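Local coordinates for protein soluble lytic murein transglycosylase (Escherichia coli, PDB 1QSA) that probably cleaves the glycosidic bonds between N-acetylmuramic acid and N-acetylglucosamine in peptidoglycan, leaving a 1,6-anhydro bond on the muramic acid, at residues Leu163-Gly168 with Ala219-Ser224; Ser189-Leu194 with Leu202-Thr207; Thr208-Phe213 with Ala243-Glu248. One frame throughout, in Å; residues are numbered along the deposited sequence. Where two conformers were deposited one is given.

Contact 1 of 3, residues Leu163-Gly168 with Ala219-Ser224; sequences LAMKAG and AVAFAS. With SO4 (sulfate ion), chain N.
With chi1 at -174° Met165 extends across to helix 212-228, and a bend at chi2 (67°) lays its side chain alongside Val220 and carries the terminal methyl on to Ala221. The two side chains run past each other in opposite senses, with Met165 CG 3.9 Å from Val220 CB. Beyond the sulfur, Met165 CE comes within 4.0 Å of Ala221 CB. Val220 gives up the most surface here, and its two branches split the work: CG1 sits 3.4 Å from the carbonyl oxygen Met165 O, while CG2 meets Lys166 CG at 3.9 Å, the lysine chain crossing it at about a right angle. Lys166 then folds at chi3 and chi4, and its NZ makes a weak hydrogen bond of 3.3 Å to a sulfate O3, an ion also bound by Arg162 and probably taken from the crystallisation liquor. The same Met165 O accepts a hydrogen bond from the backbone N of Gly168, first to leave helical angles and positive in phi. Val173 and Leu194 also pack on Met165, from helices 170-178 and 185-196. This is apolar packing between helices 154-166 and 212-228 of the alpha-superhelix, beside a Schellman motif.

Contact 2 of 3, residues Ser189-Leu194 with Leu202-Thr207; sequences SAIISL and LTFART
Two antiparallel helices, joined by a short link, pack here in the alpha-superhelix: 185-196 and 201-207, with Phe204 of the second set against Ala190, Ile191 and Leu194 of the first. The axes of the two short segments pass 10.0 Å apart, at 162° between their directions. The Phe204 side chain projects with CG anti to the backbone N (chi1 174°), which carries the ring across to the neighbouring helix. Leu194 comes down on one face of that ring: its CD2 stands 3.8 Å from the ring centroid and only 1° off the normal, a CH-pi contact centred almost exactly. The other branch of the leucine reaches back to the root of the aromatic side chain, CD1 lying 3.9 Å from Phe204 CB. At the rim the partners change. Ile191 CG1 approaches Phe204 CE1 at the edge, near the ring plane, at 4.0 Å, and Ala190 CB rests 3.8 Å from Phe204 CD1. The carbonyl oxygen Ala190 O comes closer still to Phe204 CD1, 3.6 Å, and obliquely.

Helices 170-178 and 212-228, both neighbours in the alpha-superhelix, complete this core: Thr214 touches Phe204, Ala221 touches Leu194, and Phe213 and Met217 lie on Ile191. Helix 170-178 adds Val173 and Ala177 against Ile191. Within helix 201-207, Thr203 O takes two donors from Thr207, the backbone N and the hydroxyl. Thr207 OG1 lies 2.9 Å from Thr203 O, above the carbonyl plane, and its bond ties the threonine side chain back onto the preceding turn.

Contact 3 of 3, residues Thr208-Phe213 with Ala243-Glu248; sequences TGATDF and AQQLNE. With SO4 (sulfate ion), chain K; SO4 (sulfate ion), chain G.
Ala210 and Gln244 meet where two interhelical loops of the alpha-superhelix lie together, one leading into helix 212-228 and the other joining helices 230-243 and 248-260. Ala210 gives up the most surface to the facing loop: its methyl points across, with CB 3.6 Å from Gln244 CA and 3.8 Å from Gln244 CB. Gln244 is the first residue to leave helical angles after helix 230-243, and its chain runs extended beyond CG, taking the amide away from the alanine. There NE2 is hydrogen-bonded to the carbonyl oxygen of Thr214, and it also gives a hydrogen bond to a water 2.9 Å away. That water donates in turn to Thr208 OG1, so a single water bridges the two loops beside the apolar contact. The Thr208 hydroxyl is hydrogen-bonded to Phe204 O as well.

A bend at chi2 (99°) turns the end of Gln245 toward Ala210, though its first bond points elsewhere. This brings OE1 to 3.6 Å from Ala210 CB, and Arg215 gives that oxygen a weak hydrogen bond while also binding Gln244 O. Next to it the amide nitrogen helps hold a sulfate, probably from the crystallisation liquor, that spans both loops. Gln245 NE2 donates to its O3 over 3.0 Å, and the backbone N of Ala210 donates to the same O3 at 2.9 Å, with an N-H...O angle of 164°.

How the contacts relate
Starting from the N terminus, helix 154-166 supplies the first half of contact 1, whose loop closes only at helix 212-228, some fifty residues on. Nested inside that loop, contact 2 joins two helices in succession, 185-196 and 201-207. The chain then enters 208-213 before contact 1 has closed, and contact 3 shuts at 243-248, so contacts 1 and 3 cross while 2 and 3 run in series. Contact 2 packs on contact 1 through Leu194, whereas Ala205 and Arg206 pack on Gln244 and Ala243 of contact 3. Contact 1 ties helix 212-228 to the non-adjacent helix 154-166; contact 3 ties the loop before it to the loop after helix 230-243.

Contact 1 of 3, residues Leu163-Gly168 with Ala219-Ser224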
ATOM      1  N   LEU A 163      14.462 -18.182  -2.918  1.00 11.89           N
ATOM      2  CA  LEU A 163      13.333 -17.266  -2.721  1.00 12.22           C
ATOM      3  C   LEU A 163      13.541 -16.349  -1.511  1.00 11.94           C
ATOM      4  O   LEU A 163      13.225 -15.146  -1.567  1.00 12.09           O
ATOM      5  CB  LEU A 163      12.015 -18.044  -2.558  1.00 11.65           C
ATOM      6  CG  LEU A 163      11.459 -18.775  -3.793  1.00 12.76           C
ATOM      7  CD1 LEU A 163      10.277 -19.657  -3.393  1.00 14.74           C
ATOM      8  CD2 LEU A 163      11.046 -17.788  -4.863  1.00 16.07           C
ATOM      9  N   ALA A 164      14.073 -16.907  -0.423  1.00 12.03           N
ATOM     10  CA  ALA A 164      14.319 -16.120   0.787  1.00 11.59           C
ATOM     11  C   ALA A 164      15.382 -15.044   0.506  1.00 11.31           C
ATOM     12  O   ALA A 164      15.246 -13.900   0.934  1.00 10.90           O
ATOM     13  CB  ALA A 164      14.764 -17.035   1.945  1.00 12.28           C
ATOM     14  N   MET A 165      16.423 -15.419  -0.234  1.00 10.93           N
ATOM     15  CA  MET A 165      17.499 -14.483  -0.571  1.00 10.86           C
ATOM     16  C   MET A 165      16.958 -13.331  -1.417  1.00 12.54           C
ATOM     17  O   MET A 165      17.211 -12.164  -1.109  1.00 12.50           O
ATOM     18  CB  MET A 165      18.617 -15.212  -1.318  1.00 12.13           C
ATOM     19  CG  MET A 165      19.858 -14.352  -1.582  1.00 12.65           C
ATOM     20  SD  MET A 165      20.723 -13.933  -0.067  1.00 14.76           S
ATOM     21  CE  MET A 165      22.159 -13.067  -0.743  1.00 14.80           C
ATOM     22  N   LYS A 166      16.156 -13.659  -2.426  1.00 12.96           N
ATOM     23  CA  LYS A 166      15.571 -12.651  -3.316  1.00 14.06           C
ATOM     24  C   LYS A 166      14.652 -11.707  -2.570  1.00 14.54           C
ATOM     25  O   LYS A 166      14.563 -10.523  -2.906  1.00 14.98           O
ATOM     26  CB  LYS A 166      14.807 -13.312  -4.461  1.00 16.75           C
ATOM     27  CG  LYS A 166      15.713 -13.941  -5.517  1.00 19.78           C
ATOM     28  CD  LYS A 166      14.934 -14.888  -6.428  1.00 23.84           C
ATOM     29  CE  LYS A 166      13.790 -14.183  -7.140  1.00 27.62           C
ATOM     30  NZ  LYS A 166      14.233 -13.187  -8.144  1.00 29.51           N
ATOM     31  N   ALA A 167      13.971 -12.230  -1.550  1.00 14.15           N
ATOM     32  CA  ALA A 167      13.066 -11.419  -0.738  1.00 13.02           C
ATOM     33  C   ALA A 167      13.774 -10.561   0.314  1.00 13.87           C
ATOM     34  O   ALA A 167      13.137  -9.746   0.996  1.00 15.69           O
ATOM     35  CB  ALA A 167      12.029 -12.322  -0.059  1.00 12.53           C
ATOM     36  N   GLY A 168      15.083 -10.751   0.465  1.00 13.10           N
ATOM     37  CA  GLY A 168      15.845 -10.008   1.458  1.00 12.78           C
ATOM     38  C   GLY A 168      15.746 -10.630   2.856  1.00 12.38           C
ATOM     39  O   GLY A 168      16.164 -10.026   3.864  1.00 11.39           O
ATOM     40  N   ALA A 219      23.804 -12.570  -7.603  1.00 13.01           N
ATOM     41  CA  ALA A 219      23.216 -11.351  -8.165  1.00 15.54           C
ATOM     42  C   ALA A 219      22.446 -10.557  -7.108  1.00 14.45           C
ATOM     43  O   ALA A 219      22.451  -9.325  -7.124  1.00 15.02           O
ATOM     44  CB  ALA A 219      22.339 -11.667  -9.360  1.00 14.13           C
ATOM     45  N   VAL A 220      21.807 -11.255  -6.169  1.00 13.70           N
ATOM     46  CA  VAL A 220      21.091 -10.549  -5.105  1.00 13.52           C
ATOM     47  C   VAL A 220      22.115  -9.875  -4.174  1.00 12.69           C
ATOM     48  O   VAL A 220      21.986  -8.695  -3.837  1.00 12.41           O
ATOM     49  CB  VAL A 220      20.174 -11.503  -4.287  1.00 10.95           C
ATOM     50  CG1 VAL A 220      19.490 -10.729  -3.151  1.00 11.56           C
ATOM     51  CG2 VAL A 220      19.110 -12.134  -5.191  1.00 12.23           C
ATOM     52  N   ALA A 221      23.147 -10.616  -3.778  1.00 13.91           N
ATOM     53  CA  ALA A 221      24.173 -10.062  -2.901  1.00 12.68           C
ATOM     54  C   ALA A 221      24.861  -8.870  -3.580  1.00 13.65           C
ATOM     55  O   ALA A 221      25.164  -7.867  -2.947  1.00 13.59           O
ATOM     56  CB  ALA A 221      25.195 -11.127  -2.541  1.00 13.64           C
ATOM     57  N   PHE A 222      25.070  -8.990  -4.888  1.00 13.71           N
ATOM     58  CA  PHE A 222      25.719  -7.936  -5.669  1.00 14.04           C
ATOM     59  C   PHE A 222      24.901  -6.643  -5.582  1.00 15.18           C
ATOM     60  O   PHE A 222      25.465  -5.553  -5.439  1.00 15.88           O
ATOM     61  CB  PHE A 222      25.882  -8.385  -7.122  1.00 13.09           C
ATOM     62  CG  PHE A 222      26.502  -7.336  -8.023  1.00 14.74           C
ATOM     63  CD1 PHE A 222      27.882  -7.165  -8.071  1.00 17.35           C
ATOM     64  CD2 PHE A 222      25.697  -6.546  -8.836  1.00 16.61           C
ATOM     65  CE1 PHE A 222      28.455  -6.211  -8.928  1.00 19.32           C
ATOM     66  CE2 PHE A 222      26.254  -5.595  -9.689  1.00 18.15           C
ATOM     67  CZ  PHE A 222      27.630  -5.427  -9.738  1.00 17.88           C
ATOM     68  N   ALA A 223      23.581  -6.768  -5.666  1.00 14.62           N
ATOM     69  CA  ALA A 223      22.699  -5.609  -5.548  1.00 15.31           C
ATOM     70  C   ALA A 223      22.857  -4.961  -4.159  1.00 16.48           C
ATOM     71  O   ALA A 223      22.857  -3.737  -4.034  1.00 15.67           O
ATOM     72  CB  ALA A 223      21.258  -6.024  -5.792  1.00 16.09           C
ATOM     73  N   SER A 224      23.027  -5.774  -3.116  1.00 16.81           N
ATOM     74  CA  SER A 224      23.211  -5.241  -1.758  1.00 16.29           C
ATOM     75  C   SER A 224      24.537  -4.481  -1.666  1.00 18.10           C
ATOM     76  O   SER A 224      24.618  -3.423  -1.021  1.00 17.13           O
ATOM     77  CB  SER A 224      23.165  -6.365  -0.713  1.00 16.35           C
ATOM     78  OG  SER A 224      21.918  -7.035  -0.756  1.00 17.08           O
TER
HETATM   79  S   SO4 N 713      11.652 -16.093 -10.157  1.00 68.22           S
HETATM   80  O1  SO4 N 713      11.161 -16.437  -8.805  1.00 66.99           O
HETATM   81  O2  SO4 N 713      10.775 -15.060 -10.745  1.00 67.35           O
HETATM   82  O3  SO4 N 713      13.033 -15.579 -10.065  1.00 66.88           O
HETATM   83  O4  SO4 N 713      11.638 -17.297 -11.014  1.00 67.72           O

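Contact 2 of 3, residues Ser189-Leu194 with Leu202-Thr207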
ATOM      1  N   SER A 189      28.034 -23.226   4.305  1.00 15.82           N
ATOM      2  CA  SER A 189      28.809 -22.191   4.971  1.00 16.61           C
ATOM      3  C   SER A 189      28.940 -20.944   4.110  1.00 16.54           C
ATOM      4  O   SER A 189      28.815 -19.833   4.619  1.00 16.88           O
ATOM      5  CB  SER A 189      30.200 -22.707   5.346  0.74 16.96           C
ATOM      6  OG  SER A 189      30.918 -21.716   6.059  0.74 17.26           O
ATOM      7  N   ALA A 190      29.167 -21.141   2.810  1.00 15.23           N
ATOM      8  CA  ALA A 190      29.309 -20.035   1.864  1.00 15.92           C
ATOM      9  C   ALA A 190      28.006 -19.232   1.791  1.00 15.36           C
ATOM     10  O   ALA A 190      28.031 -18.003   1.768  1.00 15.14           O
ATOM     11  CB  ALA A 190      29.706 -20.556   0.478  1.00 17.15           C
ATOM     12  N   ILE A 191      26.874 -19.935   1.795  1.00 15.23           N
ATOM     13  CA  ILE A 191      25.567 -19.272   1.745  1.00 13.92           C
ATOM     14  C   ILE A 191      25.338 -18.451   3.017  1.00 14.21           C
ATOM     15  O   ILE A 191      24.886 -17.307   2.955  1.00 13.33           O
ATOM     16  CB  ILE A 191      24.430 -20.294   1.562  1.00 13.79           C
ATOM     17  CG1 ILE A 191      24.500 -20.889   0.153  1.00 12.28           C
ATOM     18  CG2 ILE A 191      23.062 -19.625   1.797  1.00 14.97           C
ATOM     19  CD1 ILE A 191      23.637 -22.129  -0.061  1.00 11.14           C
ATOM     20  N   ILE A 192      25.649 -19.036   4.166  1.00 13.23           N
ATOM     21  CA  ILE A 192      25.484 -18.347   5.443  1.00 14.10           C
ATOM     22  C   ILE A 192      26.361 -17.087   5.443  1.00 16.32           C
ATOM     23  O   ILE A 192      25.920 -16.018   5.866  1.00 15.20           O
ATOM     24  CB  ILE A 192      25.841 -19.271   6.634  1.00 13.52           C
ATOM     25  CG1 ILE A 192      24.815 -20.396   6.750  1.00 16.24           C
ATOM     26  CG2 ILE A 192      25.859 -18.480   7.949  1.00 16.62           C
ATOM     27  CD1 ILE A 192      25.237 -21.531   7.668  1.00 16.01           C
ATOM     28  N   SER A 193      27.575 -17.202   4.908  1.00 15.27           N
ATOM     29  CA  SER A 193      28.481 -16.056   4.848  1.00 17.83           C
ATOM     30  C   SER A 193      27.939 -14.952   3.940  1.00 17.04           C
ATOM     31  O   SER A 193      28.100 -13.767   4.242  1.00 17.51           O
ATOM     32  CB  SER A 193      29.877 -16.487   4.375  1.00 18.91           C
ATOM     33  OG  SER A 193      30.518 -17.292   5.358  1.00 20.53           O
ATOM     34  N   LEU A 194      27.280 -15.347   2.851  1.00 16.04           N
ATOM     35  CA  LEU A 194      26.710 -14.413   1.884  1.00 16.59           C
ATOM     36  C   LEU A 194      25.514 -13.659   2.496  1.00 17.22           C
ATOM     37  O   LEU A 194      25.377 -12.445   2.312  1.00 16.06           O
ATOM     38  CB  LEU A 194      26.285 -15.163   0.613  1.00 16.10           C
ATOM     39  CG  LEU A 194      25.957 -14.333  -0.631  1.00 16.68           C
ATOM     40  CD1 LEU A 194      27.247 -13.733  -1.201  1.00 17.44           C
ATOM     41  CD2 LEU A 194      25.283 -15.201  -1.684  1.00 17.25           C
ATOM     42  N   LEU A 202      32.164 -11.975  -4.149  1.00 20.50           N
ATOM     43  CA  LEU A 202      33.159 -12.435  -5.116  1.00 20.80           C
ATOM     44  C   LEU A 202      33.806 -13.742  -4.644  1.00 21.08           C
ATOM     45  O   LEU A 202      34.059 -14.642  -5.456  1.00 21.98           O
ATOM     46  CB  LEU A 202      34.209 -11.357  -5.387  1.00 20.45           C
ATOM     47  CG  LEU A 202      35.187 -11.672  -6.527  1.00 21.94           C
ATOM     48  CD1 LEU A 202      34.442 -11.977  -7.827  1.00 20.92           C
ATOM     49  CD2 LEU A 202      36.130 -10.489  -6.718  1.00 23.39           C
ATOM     50  N   THR A 203      34.035 -13.855  -3.336  1.00 22.27           N
ATOM     51  CA  THR A 203      34.602 -15.074  -2.751  1.00 23.08           C
ATOM     52  C   THR A 203      33.585 -16.206  -2.954  1.00 23.37           C
ATOM     53  O   THR A 203      33.949 -17.304  -3.378  1.00 20.85           O
ATOM     54  CB  THR A 203      34.888 -14.898  -1.242  1.00 24.74           C
ATOM     55  OG1 THR A 203      35.849 -13.851  -1.064  1.00 29.77           O
ATOM     56  CG2 THR A 203      35.443 -16.174  -0.642  1.00 25.13           C
ATOM     57  N   PHE A 204      32.308 -15.907  -2.702  1.00 21.39           N
ATOM     58  CA  PHE A 204      31.221 -16.876  -2.880  1.00 21.15           C
ATOM     59  C   PHE A 204      31.214 -17.384  -4.329  1.00 21.12           C
ATOM     60  O   PHE A 204      31.144 -18.584  -4.574  1.00 21.23           O
ATOM     61  CB  PHE A 204      29.868 -16.214  -2.543  1.00 19.12           C
ATOM     62  CG  PHE A 204      28.659 -17.082  -2.825  1.00 18.67           C
ATOM     63  CD1 PHE A 204      28.183 -17.976  -1.858  1.00 18.55           C
ATOM     64  CD2 PHE A 204      27.979 -16.986  -4.044  1.00 18.39           C
ATOM     65  CE1 PHE A 204      27.044 -18.757  -2.102  1.00 18.21           C
ATOM     66  CE2 PHE A 204      26.838 -17.764  -4.301  1.00 18.27           C
ATOM     67  CZ  PHE A 204      26.370 -18.652  -3.324  1.00 18.20           C
ATOM     68  N   ALA A 205      31.306 -16.453  -5.278  1.00 20.44           N
ATOM     69  CA  ALA A 205      31.295 -16.762  -6.705  1.00 21.38           C
ATOM     70  C   ALA A 205      32.487 -17.603  -7.176  1.00 22.55           C
ATOM     71  O   ALA A 205      32.348 -18.448  -8.050  1.00 21.76           O
ATOM     72  CB  ALA A 205      31.230 -15.472  -7.511  1.00 20.69           C
ATOM     73  N   ARG A 206      33.655 -17.351  -6.596  1.00 23.80           N
ATOM     74  CA  ARG A 206      34.862 -18.074  -6.977  1.00 26.54           C
ATOM     75  C   ARG A 206      35.027 -19.435  -6.306  1.00 27.40           C
ATOM     76  O   ARG A 206      35.609 -20.345  -6.896  1.00 28.20           O
ATOM     77  CB  ARG A 206      36.098 -17.220  -6.686  1.00 27.32           C
ATOM     78  CG  ARG A 206      36.208 -15.974  -7.535  1.00 28.12           C
ATOM     79  CD  ARG A 206      37.347 -15.101  -7.054  1.00 28.02           C
ATOM     80  NE  ARG A 206      37.679 -14.071  -8.031  1.00 29.89           N
ATOM     81  CZ  ARG A 206      38.510 -13.059  -7.799  1.00 29.83           C
ATOM     82  NH1 ARG A 206      39.078 -12.922  -6.608  1.00 27.53           N
ATOM     83  NH2 ARG A 206      38.757 -12.171  -8.757  1.00 29.18           N
ATOM     84  N   THR A 207      34.518 -19.576  -5.083  1.00 27.25           N
ATOM     85  CA  THR A 207      34.658 -20.829  -4.343  1.00 27.74           C
ATOM     86  C   THR A 207      33.530 -21.847  -4.495  1.00 28.01           C
ATOM     87  O   THR A 207      33.622 -22.949  -3.955  1.00 28.54           O
ATOM     88  CB  THR A 207      34.906 -20.579  -2.845  1.00 27.62           C
ATOM     89  OG1 THR A 207      33.767 -19.932  -2.263  1.00 29.64           O
ATOM     90  CG2 THR A 207      36.147 -19.719  -2.651  1.00 29.47           C
TER

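Contact 3 of 3, residues Thr208-Phe213 with Ala243-Glu248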
ATOM      1  N   THR A 208      32.459 -21.472  -5.190  1.00 26.59           N
ATOM      2  CA  THR A 208      31.338 -22.383  -5.423  1.00 24.36           C
ATOM      3  C   THR A 208      31.219 -22.611  -6.924  1.00 24.33           C
ATOM      4  O   THR A 208      31.685 -21.799  -7.731  1.00 24.80           O
ATOM      5  CB  THR A 208      29.973 -21.819  -4.902  1.00 23.67           C
ATOM      6  OG1 THR A 208      29.586 -20.677  -5.680  1.00 21.73           O
ATOM      7  CG2 THR A 208      30.050 -21.441  -3.431  1.00 22.75           C
ATOM      8  N   GLY A 209      30.618 -23.733  -7.308  1.00 22.90           N
ATOM      9  CA  GLY A 209      30.431 -24.017  -8.713  1.00 22.52           C
ATOM     10  C   GLY A 209      29.336 -23.117  -9.237  1.00 22.67           C
ATOM     11  O   GLY A 209      28.308 -22.945  -8.578  1.00 21.62           O
ATOM     12  N   ALA A 210      29.590 -22.494 -10.385  1.00 22.12           N
ATOM     13  CA  ALA A 210      28.631 -21.600 -11.016  1.00 22.14           C
ATOM     14  C   ALA A 210      27.469 -22.387 -11.613  1.00 21.68           C
ATOM     15  O   ALA A 210      27.654 -23.241 -12.489  1.00 23.30           O
ATOM     16  CB  ALA A 210      29.322 -20.754 -12.094  1.00 22.34           C
ATOM     17  N   THR A 211      26.271 -22.117 -11.105  1.00 20.79           N
ATOM     18  CA  THR A 211      25.049 -22.772 -11.553  1.00 18.85           C
ATOM     19  C   THR A 211      23.961 -21.704 -11.552  1.00 18.60           C
ATOM     20  O   THR A 211      24.183 -20.584 -11.079  1.00 18.54           O
ATOM     21  CB  THR A 211      24.596 -23.885 -10.565  1.00 19.29           C
ATOM     22  OG1 THR A 211      24.258 -23.287  -9.307  1.00 17.16           O
ATOM     23  CG2 THR A 211      25.697 -24.917 -10.338  1.00 20.96           C
ATOM     24  N   ASP A 212      22.771 -22.049 -12.033  1.00 18.79           N
ATOM     25  CA  ASP A 212      21.680 -21.083 -12.042  1.00 19.99           C
ATOM     26  C   ASP A 212      21.434 -20.604 -10.604  1.00 19.00           C
ATOM     27  O   ASP A 212      21.188 -19.416 -10.359  1.00 19.99           O
ATOM     28  CB  ASP A 212      20.415 -21.709 -12.611  1.00 24.19           C
ATOM     29  CG  ASP A 212      19.313 -20.694 -12.815  1.00 30.35           C
ATOM     30  OD1 ASP A 212      19.571 -19.660 -13.476  1.00 33.54           O
ATOM     31  OD2 ASP A 212      18.195 -20.931 -12.304  1.00 35.97           O
ATOM     32  N   PHE A 213      21.563 -21.522  -9.651  1.00 17.50           N
ATOM     33  CA  PHE A 213      21.360 -21.183  -8.243  1.00 16.88           C
ATOM     34  C   PHE A 213      22.405 -20.198  -7.710  1.00 16.38           C
ATOM     35  O   PHE A 213      22.046 -19.130  -7.191  1.00 14.43           O
ATOM     36  CB  PHE A 213      21.363 -22.454  -7.373  1.00 15.97           C
ATOM     37  CG  PHE A 213      21.261 -22.173  -5.897  1.00 14.64           C
ATOM     38  CD1 PHE A 213      20.041 -21.801  -5.334  1.00 13.93           C
ATOM     39  CD2 PHE A 213      22.387 -22.247  -5.074  1.00 16.09           C
ATOM     40  CE1 PHE A 213      19.946 -21.503  -3.967  1.00 13.81           C
ATOM     41  CE2 PHE A 213      22.306 -21.952  -3.705  1.00 15.81           C
ATOM     42  CZ  PHE A 213      21.073 -21.577  -3.149  1.00 14.80           C
ATOM     43  N   ALA A 243      34.208 -15.227 -12.843  1.00 26.25           N
ATOM     44  CA  ALA A 243      34.079 -16.276 -11.824  1.00 25.28           C
ATOM     45  C   ALA A 243      32.885 -17.210 -12.046  1.00 25.31           C
ATOM     46  O   ALA A 243      32.944 -18.397 -11.701  1.00 24.37           O
ATOM     47  CB  ALA A 243      34.003 -15.657 -10.437  1.00 25.89           C
ATOM     48  N   GLN A 244      31.804 -16.684 -12.622  1.00 22.86           N
ATOM     49  CA  GLN A 244      30.612 -17.494 -12.862  1.00 21.52           C
ATOM     50  C   GLN A 244      30.261 -17.710 -14.326  1.00 21.98           C
ATOM     51  O   GLN A 244      29.178 -18.212 -14.634  1.00 20.94           O
ATOM     52  CB  GLN A 244      29.407 -16.911 -12.116  1.00 20.24           C
ATOM     53  CG  GLN A 244      29.606 -16.880 -10.620  1.00 18.79           C
ATOM     54  CD  GLN A 244      28.345 -16.467  -9.883  1.00 20.13           C
ATOM     55  OE1 GLN A 244      27.716 -15.465 -10.233  1.00 19.38           O
ATOM     56  NE2 GLN A 244      27.982 -17.225  -8.851  1.00 17.15           N
ATOM     57  N   GLN A 245      31.187 -17.354 -15.219  1.00 22.58           N
ATOM     58  CA  GLN A 245      31.002 -17.501 -16.668  1.00 24.46           C
ATOM     59  C   GLN A 245      29.643 -16.957 -17.097  1.00 24.11           C
ATOM     60  O   GLN A 245      28.916 -17.597 -17.849  1.00 25.07           O
ATOM     61  CB  GLN A 245      31.133 -18.975 -17.091  1.00 25.93           C
ATOM     62  CG  GLN A 245      32.268 -19.760 -16.412  1.00 29.19           C
ATOM     63  CD  GLN A 245      31.778 -20.627 -15.236  1.00 30.49           C
ATOM     64  OE1 GLN A 245      30.757 -21.313 -15.334  1.00 31.11           O
ATOM     65  NE2 GLN A 245      32.509 -20.591 -14.124  1.00 30.36           N
ATOM     66  N   LEU A 246      29.303 -15.765 -16.616  1.00 24.41           N
ATOM     67  CA  LEU A 246      28.012 -15.164 -16.929  1.00 24.20           C
ATOM     68  C   LEU A 246      27.784 -14.857 -18.404  1.00 25.47           C
ATOM     69  O   LEU A 246      28.709 -14.445 -19.115  1.00 25.44           O
ATOM     70  CB  LEU A 246      27.808 -13.897 -16.098  1.00 23.39           C
ATOM     71  CG  LEU A 246      27.892 -14.044 -14.579  1.00 21.05           C
ATOM     72  CD1 LEU A 246      27.651 -12.690 -13.946  1.00 18.82           C
ATOM     73  CD2 LEU A 246      26.889 -15.065 -14.057  1.00 19.36           C
ATOM     74  N   ASN A 247      26.556 -15.086 -18.863  1.00 26.06           N
ATOM     75  CA  ASN A 247      26.203 -14.807 -20.245  1.00 29.04           C
ATOM     76  C   ASN A 247      25.891 -13.317 -20.385  1.00 30.32           C
ATOM     77  O   ASN A 247      25.924 -12.579 -19.388  1.00 28.18           O
ATOM     78  CB  ASN A 247      25.034 -15.688 -20.722  1.00 29.89           C
ATOM     79  CG  ASN A 247      23.746 -15.455 -19.945  1.00 31.54           C
ATOM     80  OD1 ASN A 247      23.410 -14.330 -19.589  1.00 31.25           O
ATOM     81  ND2 ASN A 247      22.997 -16.528 -19.717  1.00 31.24           N
ATOM     82  N   GLU A 248      25.594 -12.879 -21.606  1.00 30.43           N
ATOM     83  CA  GLU A 248      25.302 -11.469 -21.860  1.00 32.61           C
ATOM     84  C   GLU A 248      24.137 -10.891 -21.057  1.00 31.27           C
ATOM     85  O   GLU A 248      24.230  -9.773 -20.560  1.00 30.13           O
ATOM     86  CB  GLU A 248      25.096 -11.214 -23.354  1.00 36.31           C
ATOM     87  CG  GLU A 248      26.341 -11.470 -24.203  1.00 41.92           C
ATOM     88  CD  GLU A 248      27.565 -10.696 -23.725  1.00 44.93           C
ATOM     89  OE1 GLU A 248      27.436  -9.483 -23.439  1.00 45.63           O
ATOM     90  OE2 GLU A 248      28.659 -11.302 -23.643  1.00 45.77           O
TER
HETATM   91  S   SO4 K 710      25.947 -15.184 -24.561  1.00 65.86           S
HETATM   92  O1  SO4 K 710      26.175 -14.831 -25.981  1.00 65.81           O
HETATM   93  O2  SO4 K 710      27.142 -14.833 -23.768  1.00 64.95           O
HETATM   94  O3  SO4 K 710      24.776 -14.443 -24.054  1.00 64.62           O
HETATM   95  O4  SO4 K 710      25.690 -16.637 -24.450  1.00 65.59           O
HETATM   96  S   SO4 G 706      32.917 -23.666 -11.935  1.00 48.36           S
HETATM   97  O1  SO4 G 706      33.759 -23.829 -10.738  1.00 47.32           O
HETATM   98  O2  SO4 G 706      32.004 -24.819 -12.060  1.00 48.47           O
HETATM   99  O3  SO4 G 706      32.128 -22.424 -11.816  1.00 46.99           O
HETATM  100  O4  SO4 G 706      33.778 -23.587 -13.134  1.00 48.71           O
HETATM  101  O   HOH W   1      29.681 -19.533  -8.398  1.00 18.27           O